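Local atomic coordinates of MOBA relate protein (PDB entry 2WAW), a protein that is of unknown function but probably acts as a MobA-like nucleotidyltransferase, moving a nucleotidyl group from a nucleoside triphosphate. Residues Gly8-Ala13 and Leu49-Gly54; Arg43-Gln48 and Ala113-Ile118; Ile99-Gly104 and Phe139-Gly144; Ile126-Tyr131 and Val169-Val174; Glu130-Ile135 and Asp175-Leu180. All blocks are in the same frame, centred on the assembly; numbering follows the deposited sequence.

Contact 1. Residues Gly8-Ala13 and Leu49-Gly54; sequences GVVLAA and LIVTLG
Val10 joins the strand of Leu49-Leu53 through both of its backbone polar atoms: its N donates to Ile50 O at 2.9 Å and its O accepts from Thr52 N at 3.0 Å. Ile50 N adds a nearly straight bond to Gly8 O, 2.9 Å and 176° at the hydrogen. With 14° between the strand directions, this ladder is parallel. It changes at Ala12, whose N turns to the hydroxyl Thr52 OG1 at 3.1 Å, while its bond to Thr52 O is weak and bent. Thr52 OG1 sits between its own backbone N and carbonyl carbon (chi1 67°), which turns it toward Ala12 N, and it is also hydrogen-bonded to Ser84 OG. Beyond it, a water donates to Ala12 O and accepts from Gly54 N. Apolar packing follows: Val10 CG2 lies 4.0 Å from Leu49 CD1, the two side chains running obliquely to each other, and Ala12 CB lies 4.1 Å from Val51 CG1. Leu38 of helix 33-42 covers Val10 and Val51; Ala88 of helix 84-90 covers Val9 and Thr52. Thus a side-chain hydroxyl and a water take over where the regular pairing of this Rossmann-like sheet loosens from Ala12 on.

Contact 2. Residues Arg43-Gln48 and Ala113-Ile118; sequences RCPFDQ and AVASLI
Val114 of helix 111-121 meets the loop Arg43-Gln48 with both of its methyl branches. CG1 is anti to the backbone N (chi1 171°), which directs it at the Phe46 ring, 3.7 Å from Phe46 CZ; the two side chains cross at about a right angle. CG2 lies 3.7 Å from Cys44 SG. The thiol and the ring therefore receive different methyls of the same valine. Cys44 also packs within its own loop, its CB standing 3.4 Å above the plane of the Phe46 ring, toward the rim.

One turn further along the helix, Ile118 presents its end methyl. Its side chain and that of Pro45 slide past each other in opposite directions, bringing Ile118 CD1 to 4.1 Å from Pro45 CG. The same methyl lies 4.2 Å from Phe46 CE1, where its chain runs obliquely to the ring. Pro45 CG also reaches Ala115 CB, at 4.1 Å, at the partly exposed margin. Pro45 is the centre of an inverse gamma turn, a tight bend that sets Cys44, Pro45 and Phe46 side by side against the helix. The Phe46 ring and Ile118 both continue onto Val6 and Val100 of the central sheet. Between the two segments, which share no hydrogen bond, apolar side-chain atoms and the sulfur meet by van der Waals contact alone; polar bonds from Pro45 O and Asp47 to Ser4 and Arg5 hold the loop from elsewhere.

Contact 3. Residues Ile99-Gly104 and Phe139-Gly144; sequences IVLMLG and FWVSRG
Strands 98-103 and 134-142 form an antiparallel ladder inside the mixed central sheet, running at 145° to each other. Ile99 and Val141 make one hydrogen-bonded pair, with Ile99 N to Val141 O at 2.8 Å and Val141 N to Ile99 O at 3.0 Å. Leu101 and Phe139 make the next: Leu101 N lies 2.8 Å from Phe139 O, and Phe139 N lies 3.1 Å from Leu101 O. Between them Val100 and Trp140 are the non-hydrogen-bonded pair, and their side chains cross at about a right angle. Trp140 CG is anti to the backbone N (chi1 157°), which sets the indole beside Val100: Val100 CG2 comes to its edge near its plane, 4.1 Å from Trp140 CE3. On the other face of the sheet, the Leu101 and Val141 side chains cross at a slant, Leu101 CD1 4.1 Å from Val141 CG2. The indole NE1 is hydrogen-bonded to Ala124 O. Leu117 of helix 111-121 covers Val100 and Trp140, while strand 6-12 flanks strand 98-103 on its far side, pairing with Val100 and Met102.

Contact 4. Residues Ile126-Tyr131 and Val169-Val174; sequences IAVCEY and VRRIRV
Glu130 and Arg171 pair across two parallel strands at the end of the central sheet, strand 169-173 being its outermost. Followed outward, Glu130 CB lies 3.9 Å from Ile172 O and near Arg171 CB. CG is anti to the backbone N (chi1 -177°), and the chain continues extended, so the carboxylate travels obliquely across the arginine. CD passes 4.0 Å from Arg171 CD, and OE1 lies 3.9 Å from Arg171 CB. At the tip, OE2 forms a salt bridge with Arg171 NH1 at 2.7 Å; OE2 lies in the guanidinium plane, whereas NH1 comes from above the carboxylate plane, the two planes being 73° apart. Backbone bonds continue beneath, as in Ile172 N to Val128 O at 2.8 Å. At the strand ends Val174 CG1 packs 3.6 Å from Tyr131 CE1, and its CG2 meets Cys129 SG. Helix 158-163 covers Val128 and Val169. The last backbone bond of the ladder runs from Val174 N to Glu130 O and is 2.9 Å long.

Contact 5. Residues Glu130-Ile135 and Asp175-Leu180; sequences EYANGI and DADVPL
Two hydrogen bonds connect the turn Tyr131-Gly134 to the loop Asp175-Leu180. Ala132 N donates to Ala176 O at 2.8 Å in a nearly straight bond (174° at the hydrogen). Asn133 OD1 receives Val178 N, also at 2.8 Å, on a lone pair in the plane of its amide carbonyl. The asparagine reaches this donor because CG stands between its backbone N and carbonyl carbon (chi1 61°), folding the amide back toward the loop. A water extends the polar bridge, accepting from Asn133 ND2 and donating to Val178 O, so both ends of the amide serve the same valine.

Ring contacts form the second group. Val178 CA and Pro179 CD lie over one face of the Tyr131 ring as CH-pi contacts, 3.9 Å and 3.8 Å from its centroid; the proline approach is 26° off the ring normal. Ala176 O instead lies at the ring edge, near its plane. Tyr131 OH is hydrogen-bonded to His137 O, which fixes the far end of the ring.

Apolar packing completes the contact, with Val178 CG2 3.8 Å from Tyr131 CD2. The type I turn Tyr131-Gly134 links strands 126-131 and 134-142, so this surface loop is joined to a beta hairpin. The loop is thus tied to the hairpin by polar bonds on the Asn133 side and by ring-face packing on the Tyr131 side before it leads on to helix 185-197.

How the contacts relate
Contacts 1 and 3 are the buried ones, built on neighbouring strands of one mixed sheet and joined directly where Val9 and Leu11 bond to Val100 and Met102. Contact 2 lies against one face of that sheet and is only partly buried; unlike its strand-pairing neighbours it relies on apolar side chains, and Leu117 of its helix reaches Trp140 in contact 3 and Ala127 in contact 4. Contact 4 extends the sheet to its outermost strand, where arginines and a salt bridge appear. Contact 5 is at the surface, shares Glu130 and Tyr131 with contact 4, and has one backbone bond in place of a ladder, with a side-chain amide, a water and ring-face packing.

Contact 1. Residues Gly8-Ala13 and Leu49-Gly54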
# COMPACT_ATOMS: atom_id res chain seq x y z
N GLY A 8 1.36 -8.86 2.73
CA GLY A 8 0.91 -7.50 2.44
C GLY A 8 2.00 -6.51 2.78
O GLY A 8 2.71 -6.68 3.77
N VAL A 9 2.15 -5.46 1.96
CA VAL A 9 3.16 -4.44 2.19
C VAL A 9 2.44 -3.09 2.07
O VAL A 9 1.96 -2.73 1.00
CB VAL A 9 4.31 -4.50 1.15
CG1 VAL A 9 5.36 -3.37 1.39
CG2 VAL A 9 5.01 -5.89 1.14
N VAL A 10 2.37 -2.37 3.18
CA VAL A 10 1.79 -1.04 3.20
C VAL A 10 2.94 -0.04 3.17
O VAL A 10 3.73 0.04 4.14
CB VAL A 10 0.94 -0.83 4.45
CG1 VAL A 10 0.42 0.61 4.53
CG2 VAL A 10 -0.24 -1.78 4.47
N LEU A 11 3.04 0.70 2.07
CA LEU A 11 4.11 1.71 1.91
C LEU A 11 3.66 3.01 2.55
O LEU A 11 2.70 3.64 2.08
CB LEU A 11 4.45 1.90 0.42
CG LEU A 11 4.88 0.60 -0.28
CD1 LEU A 11 4.92 0.85 -1.80
CD2 LEU A 11 6.26 0.15 0.18
N ALA A 12 4.32 3.36 3.65
CA ALA A 12 3.90 4.51 4.46
C ALA A 12 5.06 5.41 4.86
O ALA A 12 5.01 6.07 5.91
CB ALA A 12 3.11 4.04 5.69
N ALA A 13 6.07 5.44 4.01
CA ALA A 13 7.28 6.24 4.22
C ALA A 13 7.26 7.48 3.33
O ALA A 13 7.12 7.39 2.10
CB ALA A 13 8.53 5.38 3.94
N LEU A 49 2.20 -8.99 7.41
CA LEU A 49 1.97 -7.62 7.04
C LEU A 49 3.14 -6.74 7.43
O LEU A 49 3.44 -6.62 8.54
CB LEU A 49 0.68 -7.10 7.66
CG LEU A 49 0.21 -5.69 7.37
CD1 LEU A 49 0.06 -5.46 5.89
CD2 LEU A 49 -1.11 -5.47 8.06
N ILE A 50 3.74 -6.11 6.43
CA ILE A 50 4.87 -5.21 6.58
C ILE A 50 4.42 -3.76 6.36
O ILE A 50 3.68 -3.49 5.49
CB ILE A 50 5.94 -5.49 5.52
CG1 ILE A 50 6.55 -6.88 5.71
CG2 ILE A 50 6.99 -4.41 5.49
CD1 ILE A 50 7.38 -7.30 4.60
N VAL A 51 4.86 -2.89 7.22
CA VAL A 51 4.60 -1.46 7.04
C VAL A 51 5.93 -0.72 7.02
O VAL A 51 6.78 -0.94 7.89
CB VAL A 51 3.75 -0.89 8.20
CG1 VAL A 51 3.29 0.57 7.90
CG2 VAL A 51 2.57 -1.81 8.50
N THR A 52 6.11 0.13 6.00
CA THR A 52 7.33 0.94 5.94
C THR A 52 7.05 2.33 6.46
O THR A 52 5.97 2.90 6.25
CB THR A 52 7.93 1.04 4.51
OG1 THR A 52 7.02 1.78 3.69
CG2 THR A 52 8.13 -0.36 3.88
N LEU A 53 8.04 2.88 7.15
CA LEU A 53 7.94 4.22 7.71
C LEU A 53 9.24 4.94 7.45
O LEU A 53 10.30 4.32 7.38
CB LEU A 53 7.67 4.14 9.21
CG LEU A 53 6.38 3.47 9.67
CD1 LEU A 53 6.34 3.37 11.18
CD2 LEU A 53 5.23 4.26 9.18
N GLY A 54 9.15 6.26 7.32
CA GLY A 54 10.33 7.06 7.04
C GLY A 54 10.72 7.97 8.20
O GLY A 54 10.72 7.55 9.37
O HOH W 1 6.33 7.14 8.03

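Contact 2. Residues Arg43-Gln48 and Ala113-Ile118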
# COMPACT_ATOMS: atom_id res chain seq x y z
N ARG A 43 -7.42 -7.10 8.10
CA ARG A 43 -8.55 -7.95 7.74
C ARG A 43 -8.41 -8.67 6.39
O ARG A 43 -9.29 -9.47 6.02
CB ARG A 43 -9.84 -7.15 7.76
CG ARG A 43 -10.16 -6.54 9.11
CD ARG A 43 -11.52 -5.84 9.12
NE ARG A 43 -11.72 -4.90 8.01
CZ ARG A 43 -11.67 -3.57 8.12
NH1 ARG A 43 -11.43 -2.99 9.29
NH2 ARG A 43 -11.87 -2.82 7.05
N CYS A 44 -7.33 -8.38 5.66
CA CYS A 44 -7.03 -9.03 4.38
C CYS A 44 -6.43 -10.41 4.62
O CYS A 44 -5.91 -10.65 5.70
CB CYS A 44 -6.05 -8.20 3.56
SG CYS A 44 -6.73 -6.60 3.06
N PRO A 45 -6.47 -11.28 3.59
CA PRO A 45 -5.91 -12.62 3.72
C PRO A 45 -4.39 -12.64 3.52
O PRO A 45 -3.88 -13.21 2.54
CB PRO A 45 -6.65 -13.43 2.64
CG PRO A 45 -7.19 -12.42 1.66
CD PRO A 45 -7.06 -11.04 2.26
N PHE A 46 -3.68 -11.97 4.42
CA PHE A 46 -2.23 -12.00 4.40
C PHE A 46 -1.72 -12.91 5.50
O PHE A 46 -2.32 -12.97 6.59
CB PHE A 46 -1.63 -10.61 4.68
CG PHE A 46 -2.08 -9.53 3.72
CD1 PHE A 46 -2.15 -9.78 2.34
CD2 PHE A 46 -2.39 -8.25 4.18
CE1 PHE A 46 -2.53 -8.76 1.44
CE2 PHE A 46 -2.77 -7.22 3.31
CZ PHE A 46 -2.84 -7.47 1.92
N ASP A 47 -0.59 -13.55 5.26
CA ASP A 47 0.12 -14.31 6.29
C ASP A 47 1.08 -13.42 7.08
O ASP A 47 1.48 -13.75 8.20
CB ASP A 47 0.95 -15.42 5.66
CG ASP A 47 0.11 -16.51 5.02
OD1 ASP A 47 -1.11 -16.60 5.27
OD2 ASP A 47 0.71 -17.30 4.26
N GLN A 48 1.46 -12.29 6.47
CA GLN A 48 2.42 -11.37 7.04
C GLN A 48 2.02 -9.99 6.56
O GLN A 48 1.57 -9.84 5.42
CB GLN A 48 3.83 -11.71 6.52
CG GLN A 48 4.91 -10.67 6.86
CD GLN A 48 6.24 -10.98 6.23
OE1 GLN A 48 6.32 -11.53 5.12
NE2 GLN A 48 7.31 -10.58 6.92
N ALA A 113 -11.64 -6.66 -2.23
CA ALA A 113 -10.88 -6.35 -3.45
C ALA A 113 -9.49 -6.99 -3.38
O ALA A 113 -9.00 -7.56 -4.37
CB ALA A 113 -10.76 -4.83 -3.66
N VAL A 114 -8.85 -6.93 -2.20
CA VAL A 114 -7.54 -7.57 -2.02
C VAL A 114 -7.67 -9.10 -2.25
O VAL A 114 -6.82 -9.71 -2.91
CB VAL A 114 -6.94 -7.23 -0.63
CG1 VAL A 114 -5.69 -8.06 -0.33
CG2 VAL A 114 -6.64 -5.71 -0.53
N ALA A 115 -8.71 -9.71 -1.69
CA ALA A 115 -8.92 -11.16 -1.88
C ALA A 115 -9.07 -11.51 -3.37
O ALA A 115 -8.43 -12.44 -3.86
CB ALA A 115 -10.12 -11.65 -1.07
N SER A 116 -9.89 -10.75 -4.10
CA SER A 116 -10.04 -10.95 -5.54
C SER A 116 -8.75 -10.74 -6.32
O SER A 116 -8.45 -11.48 -7.26
CB SER A 116 -11.16 -10.07 -6.09
OG SER A 116 -12.36 -10.40 -5.41
N LEU A 117 -7.99 -9.72 -5.92
CA LEU A 117 -6.68 -9.45 -6.52
C LEU A 117 -5.74 -10.64 -6.36
O LEU A 117 -5.08 -11.05 -7.33
CB LEU A 117 -6.06 -8.18 -5.91
CG LEU A 117 -4.62 -7.88 -6.32
CD1 LEU A 117 -4.56 -7.45 -7.82
CD2 LEU A 117 -4.06 -6.83 -5.39
N ILE A 118 -5.67 -11.18 -5.14
CA ILE A 118 -4.78 -12.31 -4.88
C ILE A 118 -5.19 -13.51 -5.72
O ILE A 118 -4.33 -14.20 -6.28
CB ILE A 118 -4.80 -12.66 -3.39
CG1 ILE A 118 -4.02 -11.61 -2.58
CG2 ILE A 118 -4.19 -14.03 -3.14
CD1 ILE A 118 -4.27 -11.65 -1.06

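Contact 3. Residues Ile99-Gly104 and Phe139-Gly144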
# COMPACT_ATOMS: atom_id res chain seq x y z
N ILE A 99 3.57 -10.45 -3.20
CA ILE A 99 3.13 -9.45 -2.25
C ILE A 99 1.97 -8.69 -2.82
O ILE A 99 1.81 -8.64 -4.04
CB ILE A 99 4.25 -8.44 -1.88
CG1 ILE A 99 4.74 -7.66 -3.14
CG2 ILE A 99 5.38 -9.17 -1.10
CD1 ILE A 99 5.82 -6.59 -2.84
N VAL A 100 1.19 -8.10 -1.93
CA VAL A 100 0.20 -7.11 -2.30
C VAL A 100 0.67 -5.76 -1.77
O VAL A 100 0.95 -5.62 -0.57
CB VAL A 100 -1.20 -7.47 -1.76
CG1 VAL A 100 -2.19 -6.29 -1.92
CG2 VAL A 100 -1.73 -8.72 -2.43
N LEU A 101 0.77 -4.79 -2.67
CA LEU A 101 1.25 -3.43 -2.37
C LEU A 101 0.12 -2.46 -2.23
O LEU A 101 -0.75 -2.39 -3.09
CB LEU A 101 2.15 -2.94 -3.52
CG LEU A 101 3.50 -3.59 -3.76
CD1 LEU A 101 4.09 -3.02 -5.04
CD2 LEU A 101 4.43 -3.35 -2.57
N MET A 102 0.14 -1.69 -1.15
CA MET A 102 -0.81 -0.61 -1.02
C MET A 102 -0.15 0.55 -0.31
O MET A 102 0.93 0.43 0.26
CB MET A 102 -2.05 -1.06 -0.29
CG MET A 102 -1.89 -1.06 1.19
SD MET A 102 -3.35 -1.78 1.93
CE MET A 102 -2.83 -3.49 2.12
N LEU A 103 -0.76 1.73 -0.46
CA LEU A 103 -0.23 2.94 0.18
C LEU A 103 -0.84 3.13 1.56
O LEU A 103 -2.02 2.82 1.76
CB LEU A 103 -0.51 4.19 -0.67
CG LEU A 103 0.09 4.19 -2.09
CD1 LEU A 103 -0.13 5.54 -2.77
CD2 LEU A 103 1.58 3.86 -2.09
N GLY A 104 -0.08 3.69 2.50
CA GLY A 104 -0.56 3.94 3.86
C GLY A 104 -1.71 4.95 3.92
O GLY A 104 -2.41 5.05 4.94
N PHE A 139 -1.87 -3.55 -5.74
CA PHE A 139 -1.17 -4.27 -6.81
C PHE A 139 -0.69 -5.62 -6.28
O PHE A 139 -0.35 -5.73 -5.10
CB PHE A 139 0.07 -3.51 -7.30
CG PHE A 139 -0.21 -2.16 -7.93
CD1 PHE A 139 -1.41 -1.90 -8.59
CD2 PHE A 139 0.77 -1.19 -7.88
CE1 PHE A 139 -1.63 -0.65 -9.20
CE2 PHE A 139 0.57 0.06 -8.48
CZ PHE A 139 -0.62 0.33 -9.13
N TRP A 140 -0.68 -6.63 -7.15
CA TRP A 140 -0.03 -7.90 -6.84
C TRP A 140 1.26 -7.99 -7.61
O TRP A 140 1.28 -7.70 -8.80
CB TRP A 140 -0.96 -9.05 -7.22
CG TRP A 140 -0.29 -10.38 -7.47
CD1 TRP A 140 0.15 -10.87 -8.66
CD2 TRP A 140 -0.02 -11.40 -6.49
NE1 TRP A 140 0.68 -12.13 -8.49
CE2 TRP A 140 0.59 -12.47 -7.17
CE3 TRP A 140 -0.23 -11.50 -5.10
CZ2 TRP A 140 1.00 -13.65 -6.51
CZ3 TRP A 140 0.16 -12.66 -4.45
CH2 TRP A 140 0.77 -13.72 -5.15
N VAL A 141 2.33 -8.41 -6.94
CA VAL A 141 3.61 -8.67 -7.59
C VAL A 141 4.12 -10.03 -7.14
O VAL A 141 4.33 -10.26 -5.94
CB VAL A 141 4.65 -7.58 -7.29
CG1 VAL A 141 5.96 -7.84 -8.09
CG2 VAL A 141 4.09 -6.21 -7.64
N SER A 142 4.37 -10.91 -8.12
CA SER A 142 4.78 -12.28 -7.88
C SER A 142 6.25 -12.30 -7.50
O SER A 142 7.00 -11.39 -7.87
CB SER A 142 4.56 -13.13 -9.15
OG SER A 142 5.39 -12.66 -10.20
N ARG A 143 6.64 -13.31 -6.74
CA ARG A 143 8.02 -13.47 -6.28
C ARG A 143 9.03 -13.41 -7.44
O ARG A 143 10.13 -12.87 -7.27
CB ARG A 143 8.17 -14.79 -5.53
CG ARG A 143 9.63 -15.11 -5.15
CD ARG A 143 9.71 -16.26 -4.16
NE ARG A 143 9.12 -15.90 -2.88
CZ ARG A 143 9.74 -15.20 -1.93
NH1 ARG A 143 11.00 -14.79 -2.09
NH2 ARG A 143 9.11 -14.92 -0.80
N GLY A 144 8.63 -13.92 -8.60
CA GLY A 144 9.52 -13.96 -9.77
C GLY A 144 10.04 -12.62 -10.24
O GLY A 144 11.10 -12.54 -10.88

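Contact 4. Residues Ile126-Tyr131 and Val169-Val174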
# COMPACT_ATOMS: atom_id res chain seq x y z
N ILE A 126 2.23 -9.95 -12.61
CA ILE A 126 1.73 -8.76 -11.91
C ILE A 126 0.21 -8.74 -12.07
O ILE A 126 -0.31 -9.17 -13.10
CB ILE A 126 2.31 -7.46 -12.52
CG1 ILE A 126 3.83 -7.41 -12.33
CG2 ILE A 126 1.63 -6.22 -11.93
CD1 ILE A 126 4.54 -6.31 -13.12
N ALA A 127 -0.50 -8.28 -11.05
CA ALA A 127 -1.93 -7.98 -11.26
C ALA A 127 -2.27 -6.64 -10.64
O ALA A 127 -1.60 -6.19 -9.71
CB ALA A 127 -2.78 -9.07 -10.67
N VAL A 128 -3.31 -6.01 -11.18
CA VAL A 128 -3.72 -4.68 -10.70
C VAL A 128 -5.24 -4.62 -10.59
O VAL A 128 -5.94 -5.39 -11.25
CB VAL A 128 -3.21 -3.55 -11.63
CG1 VAL A 128 -1.69 -3.59 -11.75
CG2 VAL A 128 -3.89 -3.61 -13.02
N CYS A 129 -5.74 -3.74 -9.74
CA CYS A 129 -7.18 -3.51 -9.69
C CYS A 129 -7.60 -2.53 -10.78
O CYS A 129 -6.97 -1.48 -10.97
CB CYS A 129 -7.60 -3.00 -8.33
SG CYS A 129 -7.45 -4.30 -7.04
N GLU A 130 -8.65 -2.88 -11.49
CA GLU A 130 -9.22 -2.02 -12.50
C GLU A 130 -10.56 -1.52 -12.00
O GLU A 130 -11.54 -2.26 -11.95
CB GLU A 130 -9.37 -2.76 -13.83
CG GLU A 130 -9.90 -1.86 -14.92
CD GLU A 130 -9.87 -2.52 -16.28
OE1 GLU A 130 -10.31 -3.68 -16.40
OE2 GLU A 130 -9.40 -1.86 -17.23
N TYR A 131 -10.57 -0.26 -11.60
CA TYR A 131 -11.76 0.39 -11.09
C TYR A 131 -12.54 1.01 -12.24
O TYR A 131 -12.10 0.99 -13.40
CB TYR A 131 -11.32 1.47 -10.10
CG TYR A 131 -10.60 0.91 -8.89
CD1 TYR A 131 -11.32 0.49 -7.77
CD2 TYR A 131 -9.22 0.82 -8.86
CE1 TYR A 131 -10.69 -0.01 -6.65
CE2 TYR A 131 -8.56 0.31 -7.74
CZ TYR A 131 -9.31 -0.10 -6.63
OH TYR A 131 -8.72 -0.59 -5.50
N VAL A 169 0.39 -8.58 -17.09
CA VAL A 169 -0.30 -7.75 -16.12
C VAL A 169 -1.78 -8.05 -16.18
O VAL A 169 -2.47 -7.72 -17.17
CB VAL A 169 -0.05 -6.24 -16.38
CG1 VAL A 169 -0.88 -5.37 -15.41
CG2 VAL A 169 1.43 -5.91 -16.26
N ARG A 170 -2.28 -8.68 -15.13
CA ARG A 170 -3.69 -9.05 -15.11
C ARG A 170 -4.54 -7.97 -14.47
O ARG A 170 -4.26 -7.55 -13.35
CB ARG A 170 -3.86 -10.36 -14.37
CG ARG A 170 -5.14 -11.03 -14.66
CD ARG A 170 -5.14 -12.45 -14.14
NE ARG A 170 -6.28 -13.17 -14.67
CZ ARG A 170 -6.60 -14.43 -14.37
NH1 ARG A 170 -5.89 -15.11 -13.49
NH2 ARG A 170 -7.65 -14.98 -14.95
N ARG A 171 -5.59 -7.53 -15.17
CA ARG A 171 -6.49 -6.49 -14.63
C ARG A 171 -7.69 -7.14 -13.94
O ARG A 171 -8.45 -7.86 -14.57
CB ARG A 171 -6.95 -5.55 -15.75
CG ARG A 171 -5.88 -4.62 -16.29
CD ARG A 171 -6.34 -3.90 -17.56
NE ARG A 171 -5.37 -2.90 -17.98
CZ ARG A 171 -5.64 -1.62 -18.19
NH1 ARG A 171 -6.88 -1.15 -18.06
NH2 ARG A 171 -4.67 -0.80 -18.57
N ILE A 172 -7.84 -6.89 -12.64
CA ILE A 172 -8.92 -7.47 -11.85
C ILE A 172 -9.96 -6.39 -11.61
O ILE A 172 -9.67 -5.39 -10.93
CB ILE A 172 -8.41 -8.02 -10.49
CG1 ILE A 172 -7.19 -8.96 -10.66
CG2 ILE A 172 -9.55 -8.70 -9.74
CD1 ILE A 172 -7.42 -10.12 -11.61
N ARG A 173 -11.16 -6.58 -12.14
CA ARG A 173 -12.22 -5.57 -12.04
C ARG A 173 -12.72 -5.42 -10.60
O ARG A 173 -12.98 -6.42 -9.92
CB ARG A 173 -13.38 -5.94 -12.97
CG ARG A 173 -14.55 -4.97 -12.94
CD ARG A 173 -14.40 -3.83 -13.94
NE ARG A 173 -15.52 -2.88 -13.84
CZ ARG A 173 -15.52 -1.79 -13.08
NH1 ARG A 173 -14.45 -1.49 -12.35
NH2 ARG A 173 -16.58 -1.00 -13.05
N VAL A 174 -12.86 -4.17 -10.16
CA VAL A 174 -13.45 -3.82 -8.87
C VAL A 174 -14.59 -2.83 -9.15
O VAL A 174 -14.40 -1.85 -9.87
CB VAL A 174 -12.40 -3.18 -7.92
CG1 VAL A 174 -13.03 -2.78 -6.57
CG2 VAL A 174 -11.25 -4.15 -7.69

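Contact 5. Residues Glu130-Ile135 and Asp175-Leu180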
# COMPACT_ATOMS: atom_id res chain seq x y z
N GLU A 130 -8.65 -2.88 -11.49
CA GLU A 130 -9.22 -2.02 -12.50
C GLU A 130 -10.56 -1.52 -12.00
O GLU A 130 -11.54 -2.26 -11.95
CB GLU A 130 -9.37 -2.76 -13.83
CG GLU A 130 -9.90 -1.86 -14.92
CD GLU A 130 -9.87 -2.52 -16.28
OE1 GLU A 130 -10.31 -3.68 -16.40
OE2 GLU A 130 -9.40 -1.86 -17.23
N TYR A 131 -10.57 -0.26 -11.60
CA TYR A 131 -11.76 0.39 -11.09
C TYR A 131 -12.54 1.01 -12.24
O TYR A 131 -12.10 0.99 -13.40
CB TYR A 131 -11.32 1.47 -10.10
CG TYR A 131 -10.60 0.91 -8.89
CD1 TYR A 131 -11.32 0.49 -7.77
CD2 TYR A 131 -9.22 0.82 -8.86
CE1 TYR A 131 -10.69 -0.01 -6.65
CE2 TYR A 131 -8.56 0.31 -7.74
CZ TYR A 131 -9.31 -0.10 -6.63
OH TYR A 131 -8.72 -0.59 -5.50
N ALA A 132 -13.72 1.55 -11.93
CA ALA A 132 -14.58 2.16 -12.94
C ALA A 132 -13.91 3.34 -13.68
O ALA A 132 -14.21 3.58 -14.85
CB ALA A 132 -15.87 2.60 -12.28
N ASN A 133 -13.00 4.04 -13.00
CA ASN A 133 -12.34 5.23 -13.55
C ASN A 133 -10.82 5.10 -13.65
O ASN A 133 -10.10 6.11 -13.67
CB ASN A 133 -12.71 6.48 -12.74
CG ASN A 133 -12.27 6.39 -11.28
OD1 ASN A 133 -12.09 5.31 -10.73
ND2 ASN A 133 -12.10 7.55 -10.65
N GLY A 134 -10.34 3.86 -13.72
CA GLY A 134 -8.92 3.60 -13.97
C GLY A 134 -8.31 2.51 -13.12
O GLY A 134 -8.96 1.96 -12.23
N ILE A 135 -7.05 2.19 -13.41
CA ILE A 135 -6.23 1.22 -12.68
C ILE A 135 -5.72 1.84 -11.39
O ILE A 135 -5.40 3.04 -11.37
CB ILE A 135 -5.01 0.81 -13.56
CG1 ILE A 135 -5.46 0.05 -14.82
CG2 ILE A 135 -3.93 0.05 -12.76
CD1 ILE A 135 -6.24 -1.22 -14.54
N ASP A 175 -15.78 -3.09 -8.60
CA ASP A 175 -16.97 -2.27 -8.87
C ASP A 175 -16.98 -1.08 -7.91
O ASP A 175 -17.81 -1.00 -6.99
CB ASP A 175 -18.24 -3.12 -8.72
CG ASP A 175 -19.49 -2.43 -9.27
OD1 ASP A 175 -19.38 -1.43 -10.01
OD2 ASP A 175 -20.60 -2.92 -8.95
N ALA A 176 -16.03 -0.17 -8.15
CA ALA A 176 -15.84 1.04 -7.35
C ALA A 176 -14.96 1.98 -8.15
O ALA A 176 -14.39 1.57 -9.18
CB ALA A 176 -15.16 0.67 -6.02
N ASP A 177 -14.82 3.22 -7.70
CA ASP A 177 -13.79 4.14 -8.22
C ASP A 177 -12.45 3.92 -7.52
O ASP A 177 -12.40 3.37 -6.42
CB ASP A 177 -14.22 5.60 -8.04
CG ASP A 177 -15.36 6.00 -8.97
OD1 ASP A 177 -15.61 5.28 -9.96
OD2 ASP A 177 -15.99 7.04 -8.71
N VAL A 178 -11.37 4.38 -8.15
CA VAL A 178 -10.02 4.34 -7.55
C VAL A 178 -10.09 4.95 -6.14
O VAL A 178 -10.70 6.02 -5.97
CB VAL A 178 -8.98 5.10 -8.42
CG1 VAL A 178 -7.59 5.17 -7.76
CG2 VAL A 178 -8.85 4.45 -9.80
N PRO A 179 -9.49 4.29 -5.14
CA PRO A 179 -9.52 4.81 -3.76
C PRO A 179 -8.81 6.16 -3.71
O PRO A 179 -7.84 6.38 -4.45
CB PRO A 179 -8.69 3.79 -2.98
CG PRO A 179 -7.85 3.08 -4.01
CD PRO A 179 -8.76 3.01 -5.22
N LEU A 180 -9.31 7.06 -2.87
CA LEU A 180 -8.66 8.33 -2.67
C LEU A 180 -7.35 8.10 -1.96
O LEU A 180 -7.24 7.18 -1.15
CB LEU A 180 -9.53 9.26 -1.83
CG LEU A 180 -10.88 9.70 -2.41
CD1 LEU A 180 -11.54 10.69 -1.46
CD2 LEU A 180 -10.72 10.31 -3.80
O HOH W 2 -11.31 7.92 -7.83